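Local atomic coordinates of Xaa-Pro dipeptidase (Lactobacillus brevis, PDB entry 3I7M), a protein that is probably a manganese-dependent metallopeptidase of family M24B that cleaves Xaa-Pro dipeptides, represented here by its creatinase/prolidase N-terminal domain. Residues P99-I104 and S125-I130; A18-L23 and A45-P50; E7-W12 and T131-H136. One frame throughout, in Å; residues are numbered along the deposited sequence.

Contact 1 (P99-I104 and S125-I130)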
ATOM      1  N   PRO A  99      -4.599  11.516  -5.189  1.00 13.11           N
ATOM      2  CA  PRO A  99      -4.885  11.405  -3.752  1.00 14.24           C
ATOM      3  C   PRO A  99      -4.824  12.680  -2.959  1.00 14.17           C
ATOM      4  O   PRO A  99      -3.890  13.515  -3.094  1.00 15.50           O
ATOM      5  CB  PRO A  99      -3.828  10.428  -3.237  1.00 14.34           C
ATOM      6  CG  PRO A  99      -2.769  10.433  -4.207  1.00 15.45           C
ATOM      7  CD  PRO A  99      -3.387  10.768  -5.566  1.00 13.79           C
ATOM      8  N   GLU A 100      -5.806  12.834  -2.098  1.00 12.80           N
ATOM      9  CA  GLU A 100      -5.804  13.928  -1.141  1.00 13.10           C
ATOM     10  C   GLU A 100      -5.397  13.333   0.192  1.00 13.04           C
ATOM     11  O   GLU A 100      -4.192  13.109   0.382  1.00 12.13           O
ATOM     12  CB  GLU A 100      -7.156  14.644  -1.125  1.00 15.09           C
ATOM     13  CG  GLU A 100      -7.379  15.390  -2.455  1.00 19.29           C
ATOM     14  CD  GLU A 100      -8.624  16.251  -2.490  1.00 24.84           C
ATOM     15  OE1 GLU A 100      -9.171  16.599  -1.431  1.00 29.12           O
ATOM     16  OE2 GLU A 100      -9.036  16.573  -3.622  1.00 32.64           O
ATOM     17  N   HIS A 101      -6.305  12.968   1.079  1.00 10.94           N
ATOM     18  CA  HIS A 101      -5.905  12.345   2.323  1.00 11.11           C
ATOM     19  C   HIS A 101      -5.459  10.927   2.070  1.00 11.04           C
ATOM     20  O   HIS A 101      -6.140  10.170   1.363  1.00 10.15           O
ATOM     21  CB  HIS A 101      -6.987  12.407   3.378  1.00 12.02           C
ATOM     22  CG  HIS A 101      -7.364  13.787   3.732  1.00 11.03           C
ATOM     23  ND1 HIS A 101      -6.738  14.499   4.726  1.00 13.36           N
ATOM     24  CD2 HIS A 101      -8.199  14.648   3.110  1.00 15.52           C
ATOM     25  CE1 HIS A 101      -7.284  15.708   4.789  1.00 15.25           C
ATOM     26  NE2 HIS A 101      -8.147  15.832   3.798  1.00 17.64           N
ATOM     27  N   VAL A 102      -4.262  10.578   2.552  1.00  9.03           N
ATOM     28  CA  VAL A 102      -3.669   9.245   2.439  1.00  9.65           C
ATOM     29  C   VAL A 102      -3.386   8.693   3.820  1.00  9.09           C
ATOM     30  O   VAL A 102      -2.816   9.394   4.661  1.00 12.07           O
ATOM     31  CB  VAL A 102      -2.368   9.247   1.581  1.00  9.55           C
ATOM     32  CG1 VAL A 102      -1.842   7.843   1.486  1.00 11.73           C
ATOM     33  CG2 VAL A 102      -2.638   9.825   0.199  1.00 11.61           C
ATOM     34  N   ALA A 103      -3.853   7.487   4.127  1.00  8.25           N
ATOM     35  CA  ALA A 103      -3.557   6.826   5.382  1.00  7.24           C
ATOM     36  C   ALA A 103      -2.340   5.933   5.203  1.00  8.17           C
ATOM     37  O   ALA A 103      -2.176   5.298   4.152  1.00  8.68           O
ATOM     38  CB  ALA A 103      -4.742   5.985   5.800  1.00  8.66           C
ATOM     39  N   ILE A 104      -1.488   5.959   6.218  1.00  7.34           N
ATOM     40  CA  ILE A 104      -0.272   5.131   6.262  1.00  6.49           C
ATOM     41  C   ILE A 104      -0.176   4.471   7.654  1.00  6.34           C
ATOM     42  O   ILE A 104      -0.900   4.873   8.592  1.00  7.33           O
ATOM     43  CB  ILE A 104       1.015   5.915   5.931  1.00  7.36           C
ATOM     44  CG1 ILE A 104       1.077   7.198   6.730  1.00  7.65           C
ATOM     45  CG2 ILE A 104       1.053   6.192   4.415  1.00  8.28           C
ATOM     46  CD1 ILE A 104       2.419   7.826   6.734  1.00 10.32           C
ATOM     47  N   SER A 125      -2.171  14.695   1.511  1.00 11.39           N
ATOM     48  CA  SER A 125      -2.140  15.045   2.929  1.00 11.13           C
ATOM     49  C   SER A 125      -2.027  13.758   3.748  1.00 11.41           C
ATOM     50  O   SER A 125      -2.940  12.928   3.703  1.00 11.15           O
ATOM     51  CB  SER A 125      -3.441  15.728   3.387  1.00 11.95           C
ATOM     52  OG  SER A 125      -3.624  16.990   2.757  1.00 13.96           O
ATOM     53  N   PHE A 126      -0.885  13.504   4.381  1.00 11.18           N
ATOM     54  CA  PHE A 126      -0.660  12.279   5.132  1.00 11.13           C
ATOM     55  C   PHE A 126      -0.987  12.551   6.593  1.00 12.69           C
ATOM     56  O   PHE A 126      -0.130  12.576   7.479  1.00 13.93           O
ATOM     57  CB  PHE A 126       0.799  11.782   4.941  1.00 12.98           C
ATOM     58  CG  PHE A 126       1.062  11.187   3.605  1.00 10.34           C
ATOM     59  CD1 PHE A 126       1.110   9.850   3.431  1.00 10.50           C
ATOM     60  CD2 PHE A 126       1.243  11.983   2.475  1.00 11.64           C
ATOM     61  CE1 PHE A 126       1.383   9.251   2.199  1.00 11.94           C
ATOM     62  CE2 PHE A 126       1.494  11.400   1.202  1.00 12.90           C
ATOM     63  CZ  PHE A 126       1.534  10.036   1.074  1.00 14.14           C
ATOM     64  N   ASP A 127      -2.276  12.761   6.847  1.00 11.11           N
ATOM     65  CA  ASP A 127      -2.754  13.146   8.163  1.00 11.18           C
ATOM     66  C   ASP A 127      -3.603  12.042   8.803  1.00 12.06           C
ATOM     67  O   ASP A 127      -4.344  12.259   9.747  1.00 13.62           O
ATOM     68  CB  ASP A 127      -3.495  14.486   8.073  1.00 11.63           C
ATOM     69  CG  ASP A 127      -4.607  14.519   7.116  1.00 13.82           C
ATOM     70  OD1 ASP A 127      -4.975  13.542   6.444  1.00 11.90           O
ATOM     71  OD2 ASP A 127      -5.182  15.649   7.105  1.00 18.57           O
ATOM     72  N   LEU A 128      -3.496  10.838   8.278  1.00  9.81           N
ATOM     73  CA  LEU A 128      -4.258   9.689   8.767  1.00  9.43           C
ATOM     74  C   LEU A 128      -3.326   8.504   9.117  1.00  8.29           C
ATOM     75  O   LEU A 128      -2.418   8.174   8.337  1.00  9.27           O
ATOM     76  CB  LEU A 128      -5.221   9.202   7.699  1.00 10.15           C
ATOM     77  CG  LEU A 128      -6.423  10.089   7.403  1.00 11.57           C
ATOM     78  CD1 LEU A 128      -7.171   9.548   6.199  1.00 11.52           C
ATOM     79  CD2 LEU A 128      -7.390  10.191   8.562  1.00 12.52           C
ATOM     80  N   ASP A 129      -3.563   7.845  10.241  1.00  8.33           N
ATOM     81  CA  ASP A 129      -2.742   6.769  10.757  1.00  7.67           C
ATOM     82  C   ASP A 129      -3.658   5.588  10.959  1.00  8.51           C
ATOM     83  O   ASP A 129      -4.594   5.642  11.729  1.00  8.78           O
ATOM     84  CB  ASP A 129      -2.052   7.195  12.052  1.00  8.81           C
ATOM     85  CG  ASP A 129      -0.992   6.235  12.501  1.00 11.74           C
ATOM     86  OD1 ASP A 129      -0.780   5.209  11.839  1.00 10.07           O
ATOM     87  OD2 ASP A 129      -0.342   6.556  13.517  1.00 12.28           O
ATOM     88  N   ILE A 130      -3.380   4.503  10.248  1.00  6.69           N
ATOM     89  CA  ILE A 130      -4.134   3.254  10.377  1.00  8.07           C
ATOM     90  C   ILE A 130      -3.492   2.272  11.355  1.00  7.46           C
ATOM     91  O   ILE A 130      -4.046   1.194  11.589  1.00  9.16           O
ATOM     92  CB  ILE A 130      -4.412   2.613   8.991  1.00  6.50           C
ATOM     93  CG1 ILE A 130      -5.596   1.661   9.013  1.00  7.77           C
ATOM     94  CG2 ILE A 130      -3.113   2.009   8.381  1.00  8.53           C
ATOM     95  CD1 ILE A 130      -6.046   1.223   7.646  1.00  8.68           C
TER

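Contact 2 (A18-L23 and A45-P50)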
ATOM      1  N   ALA A  18     -10.443   9.033   3.151  1.00 13.21           N
ATOM      2  CA  ALA A  18      -9.115   8.858   2.571  1.00 12.42           C
ATOM      3  C   ALA A  18      -9.238   8.462   1.107  1.00 12.30           C
ATOM      4  O   ALA A  18     -10.053   7.589   0.734  1.00 13.48           O
ATOM      5  CB  ALA A  18      -8.354   7.770   3.303  1.00 14.61           C
ATOM      6  N   SER A  19      -8.383   9.023   0.270  1.00 11.24           N
ATOM      7  CA  SER A  19      -8.290   8.603  -1.081  1.00 11.48           C
ATOM      8  C   SER A  19      -7.739   7.199  -1.260  1.00 11.74           C
ATOM      9  O   SER A  19      -8.026   6.508  -2.266  1.00 12.27           O
ATOM     10  CB  SER A  19      -7.401   9.536  -1.897  1.00 12.78           C
ATOM     11  OG  SER A  19      -7.925  10.879  -1.925  1.00 13.67           O
HETATM   12  N   MSE A  20      -6.866   6.835  -0.335  1.00 10.02           N
HETATM   13  CA  MSE A  20      -6.256   5.501  -0.374  1.00 10.56           C
HETATM   14  C   MSE A  20      -5.572   5.291   0.950  1.00  9.00           C
HETATM   15  O   MSE A  20      -5.284   6.224   1.697  1.00 10.43           O
HETATM   16  CB  MSE A  20      -5.296   5.287  -1.493  1.00 12.94           C
HETATM   17  CG  MSE A  20      -4.124   6.211  -1.388  1.00 14.23           C
HETATM   18 SE   MSE A  20      -3.007   6.126  -2.957  0.60 19.54          SE
HETATM   19  CE  MSE A  20      -1.547   7.021  -2.330  1.00 19.09           C
ATOM     20  N   THR A  21      -5.326   4.010   1.232  1.00  8.98           N
ATOM     21  CA  THR A  21      -4.504   3.555   2.345  1.00  8.88           C
ATOM     22  C   THR A  21      -3.287   2.843   1.774  1.00  9.16           C
ATOM     23  O   THR A  21      -3.465   1.930   0.947  1.00  9.82           O
ATOM     24  CB  THR A  21      -5.330   2.675   3.218  1.00  9.81           C
ATOM     25  OG1 THR A  21      -6.297   3.500   3.896  1.00 10.28           O
ATOM     26  CG2 THR A  21      -4.492   1.992   4.263  1.00 11.42           C
ATOM     27  N   TYR A  22      -2.101   3.213   2.252  1.00  8.60           N
ATOM     28  CA  TYR A  22      -0.831   2.616   1.792  1.00  8.45           C
ATOM     29  C   TYR A  22      -0.305   1.800   2.933  1.00  7.30           C
ATOM     30  O   TYR A  22       0.117   2.379   3.962  1.00  8.40           O
ATOM     31  CB  TYR A  22       0.105   3.751   1.394  1.00  7.91           C
ATOM     32  CG  TYR A  22       1.452   3.249   0.927  1.00  8.07           C
ATOM     33  CD1 TYR A  22       1.665   2.998  -0.419  1.00 10.38           C
ATOM     34  CD2 TYR A  22       2.512   3.179   1.776  1.00  8.16           C
ATOM     35  CE1 TYR A  22       2.893   2.509  -0.842  1.00  9.81           C
ATOM     36  CE2 TYR A  22       3.778   2.685   1.341  1.00  8.67           C
ATOM     37  CZ  TYR A  22       3.914   2.417   0.028  1.00  7.96           C
ATOM     38  OH  TYR A  22       5.147   1.901  -0.409  1.00 12.57           O
ATOM     39  N   LEU A  23      -0.323   0.466   2.829  1.00  8.64           N
ATOM     40  CA  LEU A  23       0.162  -0.468   3.876  1.00  8.23           C
ATOM     41  C   LEU A  23       1.578  -0.912   3.513  1.00  8.00           C
ATOM     42  O   LEU A  23       1.823  -1.330   2.348  1.00 10.03           O
ATOM     43  CB  LEU A  23      -0.761  -1.644   3.941  1.00  9.61           C
ATOM     44  CG  LEU A  23      -2.186  -1.292   4.358  1.00  8.71           C
ATOM     45  CD1 LEU A  23      -2.998  -2.597   4.325  1.00 12.16           C
ATOM     46  CD2 LEU A  23      -2.309  -0.566   5.682  1.00  8.93           C
ATOM     47  N   ALA A  45       4.402  -3.059  -0.877  1.00  7.47           N
ATOM     48  CA  ALA A  45       3.250  -2.302  -0.365  1.00  8.22           C
ATOM     49  C   ALA A  45       1.975  -2.941  -0.791  1.00  9.11           C
ATOM     50  O   ALA A  45       1.905  -3.635  -1.816  1.00 10.26           O
ATOM     51  CB  ALA A  45       3.320  -0.852  -0.946  1.00 11.88           C
ATOM     52  N   LEU A  46       0.935  -2.668  -0.028  1.00  9.45           N
ATOM     53  CA  LEU A  46      -0.427  -3.087  -0.349  1.00  9.89           C
ATOM     54  C   LEU A  46      -1.299  -1.834  -0.297  1.00  8.80           C
ATOM     55  O   LEU A  46      -1.339  -1.167   0.739  1.00  9.94           O
ATOM     56  CB  LEU A  46      -0.905  -4.183   0.589  1.00 10.37           C
ATOM     57  CG  LEU A  46      -2.138  -4.972   0.167  1.00 12.87           C
ATOM     58  CD1 LEU A  46      -2.218  -6.272   0.990  1.00 17.16           C
ATOM     59  CD2 LEU A  46      -3.335  -4.098   0.360  1.00 14.82           C
ATOM     60  N   VAL A  47      -1.891  -1.454  -1.414  1.00 10.14           N
ATOM     61  CA  VAL A  47      -2.640  -0.208  -1.557  1.00  9.56           C
ATOM     62  C   VAL A  47      -4.102  -0.515  -1.631  1.00 10.78           C
ATOM     63  O   VAL A  47      -4.535  -1.335  -2.422  1.00 11.27           O
ATOM     64  CB  VAL A  47      -2.213   0.566  -2.780  1.00  9.28           C
ATOM     65  CG1 VAL A  47      -3.054   1.846  -2.963  1.00 13.18           C
ATOM     66  CG2 VAL A  47      -0.686   0.827  -2.663  1.00 12.21           C
ATOM     67  N   VAL A  48      -4.855   0.121  -0.753  1.00 10.30           N
ATOM     68  CA  VAL A  48      -6.282  -0.140  -0.613  1.00 10.85           C
ATOM     69  C   VAL A  48      -7.048   1.189  -0.897  1.00 10.86           C
ATOM     70  O   VAL A  48      -6.635   2.290  -0.517  1.00 11.06           O
ATOM     71  CB  VAL A  48      -6.636  -0.573   0.816  1.00 11.36           C
ATOM     72  CG1 VAL A  48      -8.195  -0.809   1.058  1.00 13.09           C
ATOM     73  CG2 VAL A  48      -5.851  -1.824   1.232  1.00 13.87           C
ATOM     74  N   PHE A  49      -8.158   1.072  -1.650  1.00 10.77           N
ATOM     75  CA  PHE A  49      -8.975   2.213  -2.010  1.00 11.30           C
ATOM     76  C   PHE A  49     -10.322   2.077  -1.371  1.00 12.86           C
ATOM     77  O   PHE A  49     -10.760   0.973  -1.041  1.00 13.88           O
ATOM     78  CB  PHE A  49      -9.140   2.274  -3.547  1.00 10.39           C
ATOM     79  CG  PHE A  49      -7.843   2.453  -4.274  1.00 12.63           C
ATOM     80  CD1 PHE A  49      -7.267   3.704  -4.382  1.00 12.59           C
ATOM     81  CD2 PHE A  49      -7.172   1.369  -4.813  1.00 10.77           C
ATOM     82  CE1 PHE A  49      -6.052   3.915  -5.032  1.00 13.53           C
ATOM     83  CE2 PHE A  49      -5.949   1.538  -5.485  1.00 11.76           C
ATOM     84  CZ  PHE A  49      -5.368   2.820  -5.577  1.00 12.13           C
ATOM     85  N   PRO A  50     -11.013   3.199  -1.275  1.00 13.70           N
ATOM     86  CA  PRO A  50     -12.321   3.136  -0.608  1.00 14.97           C
ATOM     87  C   PRO A  50     -13.407   2.514  -1.454  1.00 16.25           C
ATOM     88  O   PRO A  50     -14.432   2.026  -0.898  1.00 19.27           O
ATOM     89  CB  PRO A  50     -12.659   4.585  -0.370  1.00 14.00           C
ATOM     90  CG  PRO A  50     -11.862   5.398  -1.315  1.00 12.39           C
ATOM     91  CD  PRO A  50     -10.555   4.562  -1.497  1.00 13.86           C
TER

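Contact 3 (E7-W12 and T131-H136)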
ATOM      1  N   GLU A   7     -12.080  -5.860   2.841  1.00 16.28           N
ATOM      2  CA  GLU A   7     -13.273  -4.975   2.858  1.00 16.01           C
ATOM      3  C   GLU A   7     -13.373  -4.120   4.140  1.00 13.55           C
ATOM      4  O   GLU A   7     -13.805  -2.966   4.096  1.00 13.04           O
ATOM      5  CB  GLU A   7     -14.595  -5.750   2.574  1.00 17.67           C
ATOM      6  CG  GLU A   7     -14.582  -6.457   1.229  1.00 21.37           C
ATOM      7  CD  GLU A   7     -15.707  -7.489   1.042  1.00 26.02           C
ATOM      8  OE1 GLU A   7     -16.147  -8.143   2.013  1.00 27.75           O
ATOM      9  OE2 GLU A   7     -16.094  -7.675  -0.129  1.00 32.11           O
ATOM     10  N   GLN A   8     -12.953  -4.652   5.289  1.00 13.72           N
ATOM     11  CA  GLN A   8     -12.870  -3.868   6.479  1.00 13.99           C
ATOM     12  C   GLN A   8     -11.926  -2.672   6.325  1.00 12.66           C
ATOM     13  O   GLN A   8     -12.255  -1.568   6.774  1.00 13.49           O
ATOM     14  CB  GLN A   8     -12.420  -4.719   7.674  1.00 13.87           C
ATOM     15  CG  GLN A   8     -13.458  -5.760   8.155  1.00 17.20           C
ATOM     16  CD  GLN A   8     -12.883  -6.626   9.279  1.00 20.33           C
ATOM     17  OE1 GLN A   8     -12.589  -6.133  10.353  1.00 22.95           O
ATOM     18  NE2 GLN A   8     -12.725  -7.913   9.029  1.00 28.84           N
ATOM     19  N   ILE A   9     -10.774  -2.902   5.693  1.00 12.89           N
ATOM     20  CA  ILE A   9      -9.853  -1.772   5.456  1.00 11.75           C
ATOM     21  C   ILE A   9     -10.398  -0.788   4.469  1.00 12.55           C
ATOM     22  O   ILE A   9     -10.234   0.422   4.645  1.00 11.55           O
ATOM     23  CB  ILE A   9      -8.473  -2.278   5.038  1.00 11.09           C
ATOM     24  CG1 ILE A   9      -7.880  -3.078   6.191  1.00 14.24           C
ATOM     25  CG2 ILE A   9      -7.475  -1.124   4.818  1.00 13.07           C
ATOM     26  CD1 ILE A   9      -6.742  -3.976   5.833  1.00 16.05           C
ATOM     27  N   GLN A  10     -11.040  -1.295   3.426  0.60 12.71           N
ATOM     28  CA  GLN A  10     -11.657  -0.399   2.478  0.60 12.64           C
ATOM     29  C   GLN A  10     -12.701   0.466   3.153  0.60 12.29           C
ATOM     30  O   GLN A  10     -12.778   1.671   2.919  0.60 11.72           O
ATOM     31  CB  GLN A  10     -12.263  -1.225   1.335  0.60 12.58           C
ATOM     32  CG  GLN A  10     -13.089  -0.398   0.424  0.60 14.73           C
ATOM     33  CD  GLN A  10     -13.478  -1.213  -0.784  0.60 15.26           C
ATOM     34  OE1 GLN A  10     -14.379  -2.053  -0.711  0.60 19.33           O
ATOM     35  NE2 GLN A  10     -12.754  -1.024  -1.885  0.60 17.20           N
ATOM     36  N   GLN A  11     -13.485  -0.157   4.025  0.60 13.00           N
ATOM     37  CA  GLN A  11     -14.535   0.573   4.717  0.60 13.09           C
ATOM     38  C   GLN A  11     -13.959   1.684   5.609  0.60 11.94           C
ATOM     39  O   GLN A  11     -14.450   2.824   5.665  0.60 13.07           O
ATOM     40  CB  GLN A  11     -15.401  -0.411   5.530  0.60 13.33           C
ATOM     41  CG  GLN A  11     -16.529   0.238   6.286  0.60 17.37           C
ATOM     42  CD  GLN A  11     -17.187  -0.712   7.260  0.60 21.08           C
ATOM     43  OE1 GLN A  11     -16.830  -0.762   8.451  0.60 23.64           O
ATOM     44  NE2 GLN A  11     -18.159  -1.471   6.768  0.60 24.23           N
ATOM     45  N   TRP A  12     -12.893   1.333   6.317  1.00 10.91           N
ATOM     46  CA  TRP A  12     -12.197   2.267   7.207  1.00 10.83           C
ATOM     47  C   TRP A  12     -11.698   3.451   6.392  1.00 11.42           C
ATOM     48  O   TRP A  12     -11.827   4.595   6.790  1.00 10.13           O
ATOM     49  CB  TRP A  12     -11.048   1.551   7.963  1.00 11.57           C
ATOM     50  CG  TRP A  12     -10.302   2.413   8.918  1.00 11.34           C
ATOM     51  CD1 TRP A  12     -10.496   2.526  10.251  1.00 11.85           C
ATOM     52  CD2 TRP A  12      -9.209   3.343   8.606  1.00  9.42           C
ATOM     53  NE1 TRP A  12      -9.590   3.413  10.796  1.00 12.00           N
ATOM     54  CE2 TRP A  12      -8.812   3.942   9.804  1.00 11.10           C
ATOM     55  CE3 TRP A  12      -8.513   3.662   7.435  1.00 11.01           C
ATOM     56  CZ2 TRP A  12      -7.782   4.880   9.864  1.00 10.98           C
ATOM     57  CZ3 TRP A  12      -7.542   4.605   7.482  1.00 11.38           C
ATOM     58  CH2 TRP A  12      -7.177   5.231   8.690  1.00 11.83           C
ATOM     59  N   THR A 131      -2.405   2.707  12.020  1.00  9.56           N
ATOM     60  CA  THR A 131      -1.662   1.829  12.943  1.00 10.59           C
ATOM     61  C   THR A 131      -2.597   1.166  13.978  1.00 10.86           C
ATOM     62  O   THR A 131      -2.610  -0.048  14.120  1.00 11.28           O
ATOM     63  CB  THR A 131      -0.551   2.600  13.637  1.00 11.41           C
ATOM     64  OG1 THR A 131       0.414   2.956  12.650  1.00 10.84           O
ATOM     65  CG2 THR A 131       0.139   1.698  14.740  1.00 12.24           C
ATOM     66  N   SER A 132      -3.386   1.982  14.675  1.00 10.79           N
ATOM     67  CA  SER A 132      -4.242   1.481  15.737  0.60 10.82           C
ATOM     68  C   SER A 132      -5.333   0.546  15.191  1.00 10.06           C
ATOM     69  O   SER A 132      -5.660  -0.503  15.812  1.00 10.58           O
ATOM     70  CB  SER A 132      -4.871   2.645  16.484  0.60 11.49           C
ATOM     71  OG  SER A 132      -5.801   2.159  17.414  0.60 13.97           O
ATOM     72  N   PHE A 133      -5.958   0.931  14.067  1.00  8.98           N
ATOM     73  CA  PHE A 133      -7.018   0.124  13.431  1.00  8.86           C
ATOM     74  C   PHE A 133      -6.469  -1.307  13.069  1.00  9.40           C
ATOM     75  O   PHE A 133      -7.067  -2.369  13.378  1.00 11.13           O
ATOM     76  CB  PHE A 133      -7.629   0.787  12.229  1.00  9.64           C
ATOM     77  CG  PHE A 133      -8.688  -0.071  11.510  1.00  9.17           C
ATOM     78  CD1 PHE A 133     -10.005  -0.120  11.954  1.00 11.34           C
ATOM     79  CD2 PHE A 133      -8.380  -0.816  10.396  1.00 10.12           C
ATOM     80  CE1 PHE A 133     -10.954  -0.928  11.321  1.00 10.34           C
ATOM     81  CE2 PHE A 133      -9.322  -1.590   9.756  1.00 13.15           C
ATOM     82  CZ  PHE A 133     -10.619  -1.644  10.222  1.00 13.20           C
ATOM     83  N   ILE A 134      -5.282  -1.337  12.461  1.00  9.95           N
ATOM     84  CA  ILE A 134      -4.666  -2.610  12.097  1.00 11.75           C
ATOM     85  C   ILE A 134      -4.363  -3.395  13.389  1.00 13.79           C
ATOM     86  O   ILE A 134      -4.518  -4.632  13.426  1.00 15.74           O
ATOM     87  CB  ILE A 134      -3.379  -2.396  11.264  1.00 10.87           C
ATOM     88  CG1 ILE A 134      -3.645  -1.755   9.892  1.00 11.60           C
ATOM     89  CG2 ILE A 134      -2.571  -3.743  11.221  1.00 13.04           C
ATOM     90  CD1 ILE A 134      -4.651  -2.435   8.992  1.00 11.08           C
ATOM     91  N   GLU A 135      -3.873  -2.727  14.430  1.00 15.23           N
ATOM     92  CA  GLU A 135      -3.495  -3.361  15.722  0.60 17.83           C
ATOM     93  C   GLU A 135      -4.703  -4.119  16.298  1.00 17.79           C
ATOM     94  O   GLU A 135      -4.574  -5.232  16.876  1.00 19.04           O
ATOM     95  CB  GLU A 135      -3.091  -2.269  16.731  0.60 18.80           C
ATOM     96  CG  GLU A 135      -1.684  -2.320  17.297  0.60 22.23           C
ATOM     97  CD  GLU A 135      -1.106  -0.917  17.641  0.60 25.03           C
ATOM     98  OE1 GLU A 135       0.134  -0.738  17.571  0.60 26.93           O
ATOM     99  OE2 GLU A 135      -1.881   0.008  18.000  0.60 25.52           O
ATOM    100  N   HIS A 136      -5.897  -3.513  16.172  1.00 18.92           N
ATOM    101  CA  HIS A 136      -7.144  -4.052  16.767  1.00 21.60           C
ATOM    102  C   HIS A 136      -7.881  -5.063  15.946  1.00 22.95           C
ATOM    103  O   HIS A 136      -8.779  -5.731  16.472  1.00 22.93           O
ATOM    104  CB  HIS A 136      -8.150  -2.947  17.150  1.00 21.70           C
ATOM    105  CG  HIS A 136      -7.585  -1.945  18.093  1.00 26.04           C
ATOM    106  ND1 HIS A 136      -7.929  -0.610  18.055  1.00 30.22           N
ATOM    107  CD2 HIS A 136      -6.652  -2.073  19.067  1.00 30.38           C
ATOM    108  CE1 HIS A 136      -7.252   0.035  18.990  1.00 33.65           C
ATOM    109  NE2 HIS A 136      -6.472  -0.831  19.617  1.00 32.20           N
TER

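Contact 1 (P99-I104 and S125-I130)
Val102 lies side by side with Phe126 and presses a branched bump against the flat of the phenyl ring: its CB sits over one face, 4.0 Å from the centroid of the Phe126 ring, and Val102 CG1 reaches Phe126 CE1 at 3.6 Å. Ile104 comes in at about a right angle and puts its CG2 at the ring edge, 3.8 Å from Phe126 CD1, so the two aliphatic side chains form a corner into which the ring fits. Met114, Leu117 and Ala118 of helix 111-118 also touch this ring, as expected of a beta-alpha-beta unit in which that helix connects the parallel neighbours 101-104 and 125-129. The strands are only loosely paired, their axes 56° apart, with backbone bonds such as Val102 N to Ser125 O (2.9 Å) and Ile130 N to Ile104 O (3.0 Å). On the face bearing His101, Ala103 and Leu128, Ala103 CB and Leu128 CB touch at 3.8 Å, and Leu128 CD1 leans toward His101 CB. Beside them the imidazole meets a carboxylate edge-on: His101 ND1 donates, nearly straight, to the syn lone pair of Asp127 OD1 at 2.6 Å. Asp127 CG stands between its backbone N and carbonyl carbon (chi1 56°), which swings the carboxylate back to the histidine, 9° from coplanar with the ring.

Contact 2 (A18-L23 and A45-P50)
Two central strands of the mixed sheet in the creatinase/prolidase N-terminal domain, 20-23 and 45-48, pair antiparallel here. Thr21 and Val48 form a hydrogen-bonded pair, Thr21 N to Val48 O and Val48 N to Thr21 O both 2.8 Å; Leu23 and Leu46 form the next, with Tyr22 and Val47 as the non-hydrogen-bonded pair between them. Thr21, Leu23, Leu46 and Val48 share one face, where Leu23 CD1 leans to Val48 CG2 at 4.3 Å. Thr21 OG1 is hydrogen-bonded to Thr13 OG1 of helix 5-15, which satisfies the buried hydroxyl. The other face carries Tyr22 and Val47; Tyr22 packs on Trp85 and Ile88 of helix 84-94. There Tyr22 has CG anti to its backbone N (chi1 179°), and the ring runs obliquely past Val47, CD1 of Tyr22 3.9 Å from CG2 of Val47, on to the methyl of Ala45. The Met20 selenium, in a selenomethionine, makes an oblique Met-aromatic contact with Phe49, 5.4 Å from the centroid of its ring. Beyond the paired residues, Ser19 O approaches the edge of that phenyl ring at CD1 of Phe49, and Pro50 turns its ring toward the same carbonyl, with CD of Pro50 3.3 Å from O of Ser19.

Contact 3 (E7-W12 and T131-H136)
Phe133 reaches across from helix 131-136 and lays one face of its ring against Trp12, the two side chains sliding past each other in opposite directions. Both have CG anti to the backbone N (chi1 177° for Phe133), which extends each aromatic group across the gap between helices whose segment axes approach no closer than 11.7 Å. Trp12 CB stands over the phenyl face, 4.0 Å from the centroid of the Phe133 ring, in a CH-pi contact. The five-membered ring of Trp12 lies oblique to the phenyl, the planes 36° apart. Ile9 fills in at the rim of that ring, its CG1 near the phenyl plane and 4.1 Å from Phe133 CE2. Ile134 keeps CG1 beside its backbone N and then folds at its second torsion, bringing its CD1 to 4.1 Å from Ile9 CD1. With an alanine in place of Phe133, the ring spanning the helices is gone, which would probably leave a gap beside Trp12 and Ile9 and the indole less firmly held on that side. The helices run roughly antiparallel, at 152°; Ile130 packs on Ile9 and Trp12 from the turn after strand 125-129, Leu32 of helix 26-33 and Val48 of strand 45-48 touch Ile9, and Thr28 of helix 26-33 meets Ile134.

Overall arrangement
Contacts 1 and 2 belong to one mixed sheet, with centres about 9 Å apart: strands 20-23 and 101-104 are neighbours, so the two pairings run in sequence across it as 45-48, 20-23, 101-104 and 125-129. Contact 3 packs helices beside this sheet, its centre about 13 Å from that of contact 1 and 11 Å from that of contact 2. Along the chain contact 2 closes before contact 1 opens, and both are nested within the long loop closed by contact 3, which brings the first and last helices of this chain together. Trp12 packs on Ala103, and Gln10 NE2 is hydrogen-bonded to Phe49 O, tying helix 5-15 to both strand pairings in one compact domain.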